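Local coordinates for protein CaaX farnesyltransferase alpha subunit Ram2 (Aspergillus fumigatus, PDB 4L9P) that probably serves as the alpha subunit of a heterodimeric enzyme that attaches farnesyl, and possibly geranylgeranyl, groups to proteins ending in a CaaX motif, at residues Pro51-Ala56 and Ser82-His87; Ser58-Val63 and Arg75-Ile80; Phe282-Val287 and Glu308-Val313. The protein carries 1 engineered substitution. All blocks are in the same frame, centred on the assembly; numbering follows the deposited sequence.

Interaction 1. Residues Pro51-Ala56 and Ser82-His87; sequences PEYLEA and SMNPAH. With EDO (1,2-ethanediol), chain F.
Tyr53 and Met83 meet where helix 51-65 passes the last turn of helix 71-83, in a Met-aromatic contact within the antiparallel hairpin these helices form near the N-terminal end of the helical subunit. The sulfur lies at the ring edge, SD being 5.4 Å from the centroid of the Tyr53 ring. Met83 CB approaches the same ring obliquely, 3.9 Å from Tyr53 CD1. Because the methionine chain bends at its last torsion (chi3 -80°), its methyl turns along helix 51-65, and CE comes to rest 3.7 Å from Ala56 CB.

Farther out along the tyrosine, CE1 packs on Asn84 CB, and at the tip of the ring the contact turns polar. Asn84 ND2 donates to Tyr53 OH at 3.1 Å in a nearly straight bond (168°), the oxygen lying in the amide plane. Asp148 of the beta subunit Ram1 also hydrogen-bonds this hydroxyl, so the buried phenol is gripped from both subunits. The ring of Tyr49 also meets that of Tyr53, the planes about 30° apart.

The Asn84 amide is itself positioned by an Asx turn: OD1 accepts from Ala86 N at 3.0 Å, with the donor above the carbonyl plane. Asn84 to His87 is also a type I turn, leading to the N-cap of helix 88-100, where His87 ND1 bonds Val90 N. With ND1 so engaged, the imidazole sets its CD2 edge in plane against the phenol, 3.3 Å from Tyr53 OH, and its NE2 shares a hydrogen bond of 2.9 Å with O2 of a bound 1,2-ethanediol.

Interaction 2. Residues Ser58-Val63 and Arg75-Ile80; sequences SYLRAV and RLTGDI. With EDO (1,2-ethanediol), chain G.
Leu60 and Leu76 share the same first torsion, each carrying CG opposite its backbone N (chi1 -174° and 174°), which sends both isobutyl groups out from their helices and obliquely across one another. The second torsion of Leu76 then lays CD2 against the backbone of the partner helix: this methyl is 3.6 Å from Leu60 N. It nestles among side chains of helix 51-65, with Leu60 CD1 at 4.0 Å from Leu76 CD2, Val63 CG2 at 3.9 Å from Leu76 CD2, and Tyr59 CB a little farther away. The Tyr59 ring leads away from the contact, toward Trp25.

One turn farther along helix 71-83, Ile80 makes the second close approach. Its extended chain ends in CD1, which lies 3.6 Å from Leu60 CB and 3.8 Å from Leu60 CD2. Leu60 thus rests across Leu76 and Ile80 on one face of that helix, while Thr77 CG2 comes close to its CD1 more loosely. All of this contact is apolar and buried. The Thr77 hydroxyl is satisfied by Leu74 O on its own helix and by Arg94.

On another side of helix 51-65, away from the leucines, Arg61 NH1 donates to O1 of a 1,2-ethanediol at 2.8 Å. The same nitrogen bonds His194 O of the beta subunit Ram1, and NE reaches Ile31 O, so the guanidinium joins the helix to an N-terminal loop and to the second subunit.

The two segments run roughly antiparallel, at 142°, with their axes 10.5 Å apart at closest approach. They form an alpha-alpha hairpin, residues 75-80 belonging to a prenyltransferase alpha subunit repeat of the TPR clan. Tyr93 of helix 88-100 packs on Leu60, Val63 and Thr77, while Tyr19 of helix 18-21 touches Leu76.

Interaction 3. Residues Phe282-Val287 and Glu308-Val313; sequences FARSFV and EWLADV
Leu310 reaches from helix 304-317 into the short helix and turn of 282-287, and its side chain carries most of the contact. Its CB leaves the helix toward the other segment, with CG set opposite the carbonyl carbon (chi1 -69°). CG itself lies 3.8 Å from Ala283 CB. There the chain forks. The CD2 branch touches both Ala283 and Arg284, with Leu310 CD2 at 3.7 Å from Ala283 CB and at 3.9 Å from Arg284 CG; the arginine side chain crosses the leucine at about a right angle and touches it with its aliphatic CG. The CD1 branch lies 4.0 Å from Arg284 CA and meets Val287 tip to tip, Leu310 CD1 standing 4.1 Å from Val287 CG2.

Ala283 CB has a second neighbour in Trp309, whose CD1 is 4.0 Å away and whose ring receives the methyl obliquely. The indole is fixed by NE1 bonding to Leu276 O and by stacking on Trp279. Within 282-287, Ser285 OG donates to Phe282 O at 2.6 Å, and Arg284 to Val287 forms a type I turn that presents Val287 to the leucine.

The short helix 280-284 and the turn that follows it thus pack on helix 304-317, within the alpha-alpha fold of helical hairpins known for prenyltransferase alpha subunits.

Interactions 1 and 2 are successive levels of one helix pair: both use helices 51-65 and 71-83, interaction 2 is nested inside the chain loop closed by interaction 1, and their centres lie 9 Å apart. They touch directly, so the apolar packing runs on from interaction 2 into interaction 1, which adds hydrogen bonds at its outer end. Interaction 3 follows later in the chain, on helices 280-284 and 304-317, its centre about 57 Å from that of interaction 1 and 60 Å from that of interaction 2. It lies on the other side of the chain's centre, so helical regions far apart in an elongated subunit are packed independently.

Interaction 1. Residues Pro51-Ala56 and Ser82-His87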
loop_
_atom_site.group_PDB
_atom_site.type_symbol
_atom_site.label_atom_id
_atom_site.label_comp_id
_atom_site.label_asym_id
_atom_site.label_seq_id
_atom_site.Cartn_x
_atom_site.Cartn_y
_atom_site.Cartn_z
ATOM N N PRO A 51 32.112 -2.931 -12.699
ATOM C CA PRO A 51 32.543 -2.365 -13.987
ATOM C C PRO A 51 31.583 -2.727 -15.147
ATOM O O PRO A 51 31.300 -1.858 -15.996
ATOM C CB PRO A 51 33.949 -2.950 -14.198
ATOM C CG PRO A 51 34.133 -3.952 -13.081
ATOM C CD PRO A 51 33.155 -3.706 -12.026
ATOM N N GLU A 52 31.045 -3.948 -15.157
ATOM C CA GLU A 52 30.177 -4.349 -16.271
ATOM C C GLU A 52 28.896 -3.512 -16.288
ATOM O O GLU A 52 28.408 -3.117 -17.350
ATOM C CB GLU A 52 29.787 -5.831 -16.150
ATOM C CG GLU A 52 30.966 -6.775 -16.311
ATOM C CD GLU A 52 31.779 -7.001 -15.035
ATOM O OE1 GLU A 52 31.588 -6.305 -13.997
ATOM O OE2 GLU A 52 32.638 -7.902 -15.095
ATOM N N TYR A 53 28.331 -3.263 -15.098
ATOM C CA TYR A 53 27.095 -2.497 -15.016
ATOM C C TYR A 53 27.364 -1.020 -15.310
ATOM O O TYR A 53 26.560 -0.370 -15.985
ATOM C CB TYR A 53 26.481 -2.703 -13.623
ATOM C CG TYR A 53 25.101 -2.063 -13.433
ATOM C CD1 TYR A 53 23.952 -2.689 -13.936
ATOM C CD2 TYR A 53 24.958 -0.834 -12.782
ATOM C CE1 TYR A 53 22.701 -2.164 -13.764
ATOM C CE2 TYR A 53 23.678 -0.291 -12.550
ATOM C CZ TYR A 53 22.573 -0.951 -13.060
ATOM O OH TYR A 53 21.340 -0.428 -12.809
ATOM N N LEU A 54 28.478 -0.468 -14.812
ATOM C CA LEU A 54 28.829 0.917 -15.147
ATOM C C LEU A 54 28.947 1.076 -16.659
ATOM O O LEU A 54 28.390 2.020 -17.243
ATOM C CB LEU A 54 30.164 1.364 -14.499
ATOM C CG LEU A 54 30.213 1.680 -13.021
ATOM C CD1 LEU A 54 31.692 1.878 -12.612
ATOM C CD2 LEU A 54 29.348 2.939 -12.811
ATOM N N GLU A 55 29.627 0.140 -17.319
ATOM C CA GLU A 55 29.836 0.295 -18.751
ATOM C C GLU A 55 28.508 0.166 -19.506
ATOM O O GLU A 55 28.164 1.033 -20.343
ATOM C CB GLU A 55 30.826 -0.746 -19.297
ATOM C CG GLU A 55 31.043 -0.462 -20.779
ATOM C CD GLU A 55 31.899 -1.438 -21.500
ATOM O OE1 GLU A 55 31.650 -2.664 -21.465
ATOM O OE2 GLU A 55 32.815 -0.956 -22.156
ATOM N N ALA A 56 27.727 -0.873 -19.190
ATOM C CA ALA A 56 26.470 -1.105 -19.913
ATOM C C ALA A 56 25.552 0.113 -19.774
ATOM O O ALA A 56 24.925 0.582 -20.742
ATOM C CB ALA A 56 25.781 -2.414 -19.422
ATOM N N SER A 82 19.474 -8.468 -17.282
ATOM C CA SER A 82 20.114 -9.637 -16.641
ATOM C C SER A 82 20.872 -9.223 -15.374
ATOM O O SER A 82 20.966 -10.000 -14.432
ATOM C CB SER A 82 21.040 -10.379 -17.629
ATOM O OG SER A 82 22.323 -9.779 -17.746
ATOM N N MET A 83 21.414 -8.015 -15.352
ATOM C CA MET A 83 22.129 -7.524 -14.159
ATOM C C MET A 83 21.228 -6.910 -13.111
ATOM O O MET A 83 21.492 -7.032 -11.914
ATOM C CB MET A 83 23.215 -6.512 -14.556
ATOM C CG MET A 83 24.394 -7.197 -15.288
ATOM S SD MET A 83 25.647 -5.975 -15.736
ATOM C CE MET A 83 24.934 -5.281 -17.176
ATOM N N ASN A 84 20.154 -6.260 -13.552
ATOM C CA ASN A 84 19.249 -5.524 -12.657
ATOM C C ASN A 84 17.851 -5.466 -13.262
ATOM O O ASN A 84 17.523 -4.540 -14.007
ATOM C CB ASN A 84 19.762 -4.123 -12.415
ATOM C CG ASN A 84 18.846 -3.320 -11.520
ATOM O OD1 ASN A 84 17.889 -3.867 -10.925
ATOM N ND2 ASN A 84 19.106 -2.011 -11.426
ATOM N N PRO A 85 17.030 -6.465 -12.969
ATOM C CA PRO A 85 15.695 -6.496 -13.571
ATOM C C PRO A 85 14.772 -5.454 -12.921
ATOM O O PRO A 85 13.665 -5.276 -13.406
ATOM C CB PRO A 85 15.184 -7.915 -13.250
ATOM C CG PRO A 85 15.886 -8.285 -12.030
ATOM C CD PRO A 85 17.296 -7.681 -12.169
ATOM N N ALA A 86 15.217 -4.763 -11.891
ATOM C CA ALA A 86 14.409 -3.679 -11.301
ATOM C C ALA A 86 14.785 -2.290 -11.843
ATOM O O ALA A 86 14.482 -1.260 -11.242
ATOM C CB ALA A 86 14.527 -3.720 -9.764
ATOM N N HIS A 87 15.429 -2.244 -13.011
ATOM C CA HIS A 87 15.756 -0.952 -13.639
ATOM C C HIS A 87 14.560 -0.564 -14.483
ATOM O O HIS A 87 14.423 -1.022 -15.621
ATOM C CB HIS A 87 17.014 -1.194 -14.481
ATOM C CG HIS A 87 17.667 0.041 -15.013
ATOM N ND1 HIS A 87 17.057 0.900 -15.912
ATOM C CD2 HIS A 87 18.943 0.500 -14.852
ATOM C CE1 HIS A 87 17.908 1.865 -16.223
ATOM N NE2 HIS A 87 19.055 1.660 -15.572
HETATM C C1 EDO F . 20.693 4.468 -17.591
HETATM O O1 EDO F . 19.259 4.378 -17.372
HETATM C C2 EDO F . 21.353 4.643 -16.218
HETATM O O2 EDO F . 21.321 3.403 -15.498
#

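Interaction 2. Residues Ser58-Val63 and Arg75-Ile80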
loop_
_atom_site.group_PDB
_atom_site.type_symbol
_atom_site.label_atom_id
_atom_site.label_comp_id
_atom_site.label_asym_id
_atom_site.label_seq_id
_atom_site.Cartn_x
_atom_site.Cartn_y
_atom_site.Cartn_z
ATOM N N SER A 58 26.326 3.225 -19.109
ATOM C CA SER A 58 26.837 4.389 -19.824
ATOM C C SER A 58 26.496 4.317 -21.335
ATOM O O SER A 58 26.156 5.332 -21.962
ATOM C CB SER A 58 28.344 4.538 -19.562
ATOM O OG SER A 58 28.601 4.681 -18.156
ATOM N N TYR A 59 26.520 3.119 -21.903
ATOM C CA TYR A 59 26.041 2.951 -23.292
ATOM C C TYR A 59 24.515 3.135 -23.368
ATOM O O TYR A 59 24.000 3.686 -24.334
ATOM C CB TYR A 59 26.474 1.563 -23.880
ATOM C CG TYR A 59 27.883 1.648 -24.426
ATOM C CD1 TYR A 59 28.982 1.451 -23.604
ATOM C CD2 TYR A 59 28.092 2.069 -25.714
ATOM C CE1 TYR A 59 30.306 1.589 -24.109
ATOM C CE2 TYR A 59 29.389 2.232 -26.194
ATOM C CZ TYR A 59 30.452 1.973 -25.391
ATOM O OH TYR A 59 31.763 2.104 -25.857
ATOM N N LEU A 60 23.772 2.706 -22.324
ATOM C CA LEU A 60 22.331 2.902 -22.364
ATOM C C LEU A 60 21.983 4.408 -22.355
ATOM O O LEU A 60 21.079 4.861 -23.092
ATOM C CB LEU A 60 21.686 2.184 -21.141
ATOM C CG LEU A 60 20.147 2.253 -21.251
ATOM C CD1 LEU A 60 19.619 1.403 -22.398
ATOM C CD2 LEU A 60 19.452 1.861 -19.917
ATOM N N ARG A 61 22.698 5.176 -21.552
ATOM C CA ARG A 61 22.457 6.619 -21.554
ATOM C C ARG A 61 22.638 7.184 -22.973
ATOM O O ARG A 61 21.838 7.993 -23.429
ATOM C CB ARG A 61 23.403 7.364 -20.594
ATOM C CG ARG A 61 22.904 7.330 -19.167
ATOM C CD ARG A 61 23.725 8.280 -18.254
ATOM N NE ARG A 61 24.951 7.593 -17.930
ATOM C CZ ARG A 61 25.156 6.780 -16.901
ATOM N NH1 ARG A 61 24.254 6.592 -15.922
ATOM N NH2 ARG A 61 26.327 6.197 -16.838
ATOM N N ALA A 62 23.677 6.735 -23.674
ATOM C CA ALA A 62 23.926 7.249 -25.010
ATOM C C ALA A 62 22.849 6.847 -26.004
ATOM O O ALA A 62 22.410 7.667 -26.813
ATOM C CB ALA A 62 25.324 6.747 -25.509
ATOM N N VAL A 63 22.457 5.575 -26.024
ATOM C CA VAL A 63 21.431 5.174 -26.975
ATOM C C VAL A 63 20.096 5.861 -26.700
ATOM O O VAL A 63 19.391 6.244 -27.637
ATOM C CB VAL A 63 21.286 3.630 -27.179
ATOM C CG1 VAL A 63 22.532 3.100 -27.876
ATOM C CG2 VAL A 63 21.045 2.880 -25.879
ATOM N N ARG A 75 19.613 -5.714 -27.568
ATOM C CA ARG A 75 20.518 -6.629 -26.856
ATOM C C ARG A 75 21.089 -5.970 -25.588
ATOM O O ARG A 75 21.124 -6.587 -24.511
ATOM C CB ARG A 75 21.688 -7.034 -27.760
ATOM C CG ARG A 75 21.305 -7.970 -28.883
ATOM C CD ARG A 75 22.572 -8.625 -29.542
ATOM N NE ARG A 75 23.660 -7.675 -29.837
ATOM C CZ ARG A 75 23.787 -6.971 -30.966
ATOM N NH1 ARG A 75 22.913 -7.113 -31.968
ATOM N NH2 ARG A 75 24.823 -6.140 -31.098
ATOM N N LEU A 76 21.365 -4.677 -25.665
ATOM C CA LEU A 76 21.875 -3.947 -24.502
ATOM C C LEU A 76 20.811 -3.945 -23.375
ATOM O O LEU A 76 21.124 -4.133 -22.191
ATOM C CB LEU A 76 22.167 -2.496 -24.913
ATOM C CG LEU A 76 22.574 -1.562 -23.763
ATOM C CD1 LEU A 76 23.787 -2.061 -22.953
ATOM C CD2 LEU A 76 22.821 -0.144 -24.266
ATOM N N THR A 77 19.571 -3.683 -23.741
ATOM C CA THR A 77 18.527 -3.718 -22.694
ATOM C C THR A 77 18.412 -5.105 -22.049
ATOM O O THR A 77 18.201 -5.178 -20.839
ATOM C CB THR A 77 17.141 -3.292 -23.215
ATOM O OG1 THR A 77 16.574 -4.243 -24.155
ATOM C CG2 THR A 77 17.134 -1.856 -23.753
ATOM N N GLY A 78 18.571 -6.174 -22.804
ATOM C CA GLY A 78 18.498 -7.506 -22.226
ATOM C C GLY A 78 19.678 -7.753 -21.283
ATOM O O GLY A 78 19.517 -8.405 -20.223
ATOM N N ASP A 79 20.853 -7.211 -21.660
ATOM C CA ASP A 79 22.042 -7.381 -20.816
ATOM C C ASP A 79 21.835 -6.640 -19.458
ATOM O O ASP A 79 22.098 -7.180 -18.361
ATOM C CB ASP A 79 23.261 -6.810 -21.561
ATOM C CG ASP A 79 24.563 -7.139 -20.879
ATOM O OD1 ASP A 79 24.615 -8.096 -20.076
ATOM O OD2 ASP A 79 25.533 -6.452 -21.165
ATOM N N ILE A 80 21.337 -5.414 -19.532
ATOM C CA ILE A 80 21.127 -4.657 -18.306
ATOM C C ILE A 80 20.060 -5.323 -17.448
ATOM O O ILE A 80 20.203 -5.400 -16.240
ATOM C CB ILE A 80 20.740 -3.194 -18.602
ATOM C CG1 ILE A 80 22.017 -2.492 -19.173
ATOM C CG2 ILE A 80 20.284 -2.484 -17.287
ATOM C CD1 ILE A 80 21.787 -1.134 -19.721
HETATM C C1 EDO G . 24.988 3.584 -13.209
HETATM O O1 EDO G . 24.923 4.322 -14.426
HETATM C C2 EDO G . 23.778 3.860 -12.356
HETATM O O2 EDO G . 22.549 3.609 -13.062
#

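Interaction 3. Residues Phe282-Val287 and Glu308-Val313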
loop_
_atom_site.group_PDB
_atom_site.type_symbol
_atom_site.label_atom_id
_atom_site.label_comp_id
_atom_site.label_asym_id
_atom_site.label_seq_id
_atom_site.Cartn_x
_atom_site.Cartn_y
_atom_site.Cartn_z
ATOM N N PHE A 282 -27.320 -20.735 8.961
ATOM C CA PHE A 282 -25.995 -21.257 8.679
ATOM C C PHE A 282 -24.994 -20.691 9.716
ATOM O O PHE A 282 -24.193 -21.433 10.268
ATOM C CB PHE A 282 -25.562 -20.850 7.269
ATOM C CG PHE A 282 -24.196 -21.338 6.876
ATOM C CD1 PHE A 282 -23.991 -22.679 6.639
ATOM C CD2 PHE A 282 -23.132 -20.441 6.689
ATOM C CE1 PHE A 282 -22.779 -23.166 6.245
ATOM C CE2 PHE A 282 -21.878 -20.913 6.300
ATOM C CZ PHE A 282 -21.713 -22.293 6.060
ATOM N N ALA A 283 -25.028 -19.381 9.963
ATOM C CA ALA A 283 -24.108 -18.761 10.919
ATOM C C ALA A 283 -24.346 -19.343 12.313
ATOM O O ALA A 283 -23.401 -19.677 12.996
ATOM C CB ALA A 283 -24.280 -17.232 10.945
ATOM N N ARG A 284 -25.610 -19.486 12.724
ATOM C CA ARG A 284 -25.897 -20.068 14.042
ATOM C C ARG A 284 -25.331 -21.475 14.189
ATOM O O ARG A 284 -25.046 -21.916 15.318
ATOM C CB ARG A 284 -27.405 -20.155 14.267
ATOM C CG ARG A 284 -28.116 -18.838 14.328
ATOM C CD ARG A 284 -29.632 -19.039 14.578
ATOM N NE ARG A 284 -29.909 -18.918 16.002
ATOM C CZ ARG A 284 -30.536 -19.814 16.783
ATOM N NH1 ARG A 284 -30.990 -20.979 16.308
ATOM N NH2 ARG A 284 -30.697 -19.537 18.077
ATOM N N SER A 285 -25.228 -22.226 13.086
ATOM C CA SER A 285 -24.730 -23.605 13.194
ATOM C C SER A 285 -23.286 -23.699 13.733
ATOM O O SER A 285 -22.868 -24.782 14.152
ATOM C CB SER A 285 -24.869 -24.371 11.866
ATOM O OG SER A 285 -23.942 -23.929 10.873
ATOM N N PHE A 286 -22.535 -22.590 13.711
ATOM C CA PHE A 286 -21.153 -22.582 14.186
ATOM C C PHE A 286 -21.068 -22.066 15.614
ATOM O O PHE A 286 -19.974 -21.937 16.169
ATOM C CB PHE A 286 -20.253 -21.731 13.270
ATOM C CG PHE A 286 -20.217 -22.237 11.874
ATOM C CD1 PHE A 286 -19.422 -23.309 11.535
ATOM C CD2 PHE A 286 -21.061 -21.701 10.911
ATOM C CE1 PHE A 286 -19.439 -23.828 10.182
ATOM C CE2 PHE A 286 -21.090 -22.189 9.607
ATOM C CZ PHE A 286 -20.267 -23.250 9.239
ATOM N N VAL A 287 -22.217 -21.748 16.214
ATOM C CA VAL A 287 -22.221 -21.073 17.509
ATOM C C VAL A 287 -23.236 -21.802 18.347
ATOM O O VAL A 287 -24.407 -21.462 18.277
ATOM C CB VAL A 287 -22.554 -19.515 17.383
ATOM C CG1 VAL A 287 -22.467 -18.822 18.733
ATOM C CG2 VAL A 287 -21.612 -18.807 16.359
ATOM N N GLU A 308 -19.582 -12.621 14.050
ATOM C CA GLU A 308 -19.715 -11.272 13.487
ATOM C C GLU A 308 -20.900 -11.187 12.531
ATOM O O GLU A 308 -21.620 -10.177 12.479
ATOM C CB GLU A 308 -18.453 -10.949 12.736
ATOM C CG GLU A 308 -18.472 -9.512 12.201
ATOM C CD GLU A 308 -17.217 -9.273 11.403
ATOM O OE1 GLU A 308 -16.564 -10.301 11.027
ATOM O OE2 GLU A 308 -16.870 -8.099 11.138
ATOM N N TRP A 309 -21.134 -12.271 11.791
ATOM C CA TRP A 309 -22.287 -12.320 10.893
ATOM C C TRP A 309 -23.581 -12.158 11.682
ATOM O O TRP A 309 -24.468 -11.357 11.310
ATOM C CB TRP A 309 -22.299 -13.662 10.162
ATOM C CG TRP A 309 -23.204 -13.697 8.986
ATOM C CD1 TRP A 309 -24.565 -13.749 8.991
ATOM C CD2 TRP A 309 -22.799 -13.672 7.618
ATOM N NE1 TRP A 309 -25.035 -13.776 7.689
ATOM C CE2 TRP A 309 -23.964 -13.714 6.831
ATOM C CE3 TRP A 309 -21.538 -13.621 6.980
ATOM C CZ2 TRP A 309 -23.916 -13.712 5.434
ATOM C CZ3 TRP A 309 -21.484 -13.626 5.587
ATOM C CH2 TRP A 309 -22.663 -13.671 4.831
ATOM N N LEU A 310 -23.687 -12.919 12.779
ATOM C CA LEU A 310 -24.877 -12.806 13.645
ATOM C C LEU A 310 -25.029 -11.396 14.244
ATOM O O LEU A 310 -26.147 -10.893 14.343
ATOM C CB LEU A 310 -24.850 -13.880 14.746
ATOM C CG LEU A 310 -25.047 -15.275 14.152
ATOM C CD1 LEU A 310 -24.761 -16.384 15.163
ATOM C CD2 LEU A 310 -26.411 -15.470 13.443
ATOM N N ALA A 311 -23.929 -10.753 14.634
ATOM C CA ALA A 311 -24.039 -9.433 15.210
ATOM C C ALA A 311 -24.678 -8.523 14.182
ATOM O O ALA A 311 -25.516 -7.701 14.514
ATOM C CB ALA A 311 -22.676 -8.921 15.569
ATOM N N ASP A 312 -24.228 -8.630 12.922
ATOM C CA ASP A 312 -24.793 -7.773 11.878
ATOM C C ASP A 312 -26.251 -8.091 11.558
ATOM O O ASP A 312 -27.054 -7.154 11.344
ATOM C CB ASP A 312 -23.954 -7.823 10.594
ATOM C CG ASP A 312 -22.603 -7.162 10.763
ATOM O OD1 ASP A 312 -22.417 -6.316 11.675
ATOM O OD2 ASP A 312 -21.707 -7.460 9.957
ATOM N N VAL A 313 -26.599 -9.389 11.489
ATOM C CA VAL A 313 -27.996 -9.761 11.266
ATOM C C VAL A 313 -28.909 -9.161 12.350
ATOM O O VAL A 313 -29.958 -8.571 12.043
ATOM C CB VAL A 313 -28.158 -11.297 11.227
ATOM C CG1 VAL A 313 -29.625 -11.695 11.386
ATOM C CG2 VAL A 313 -27.562 -11.858 9.912
#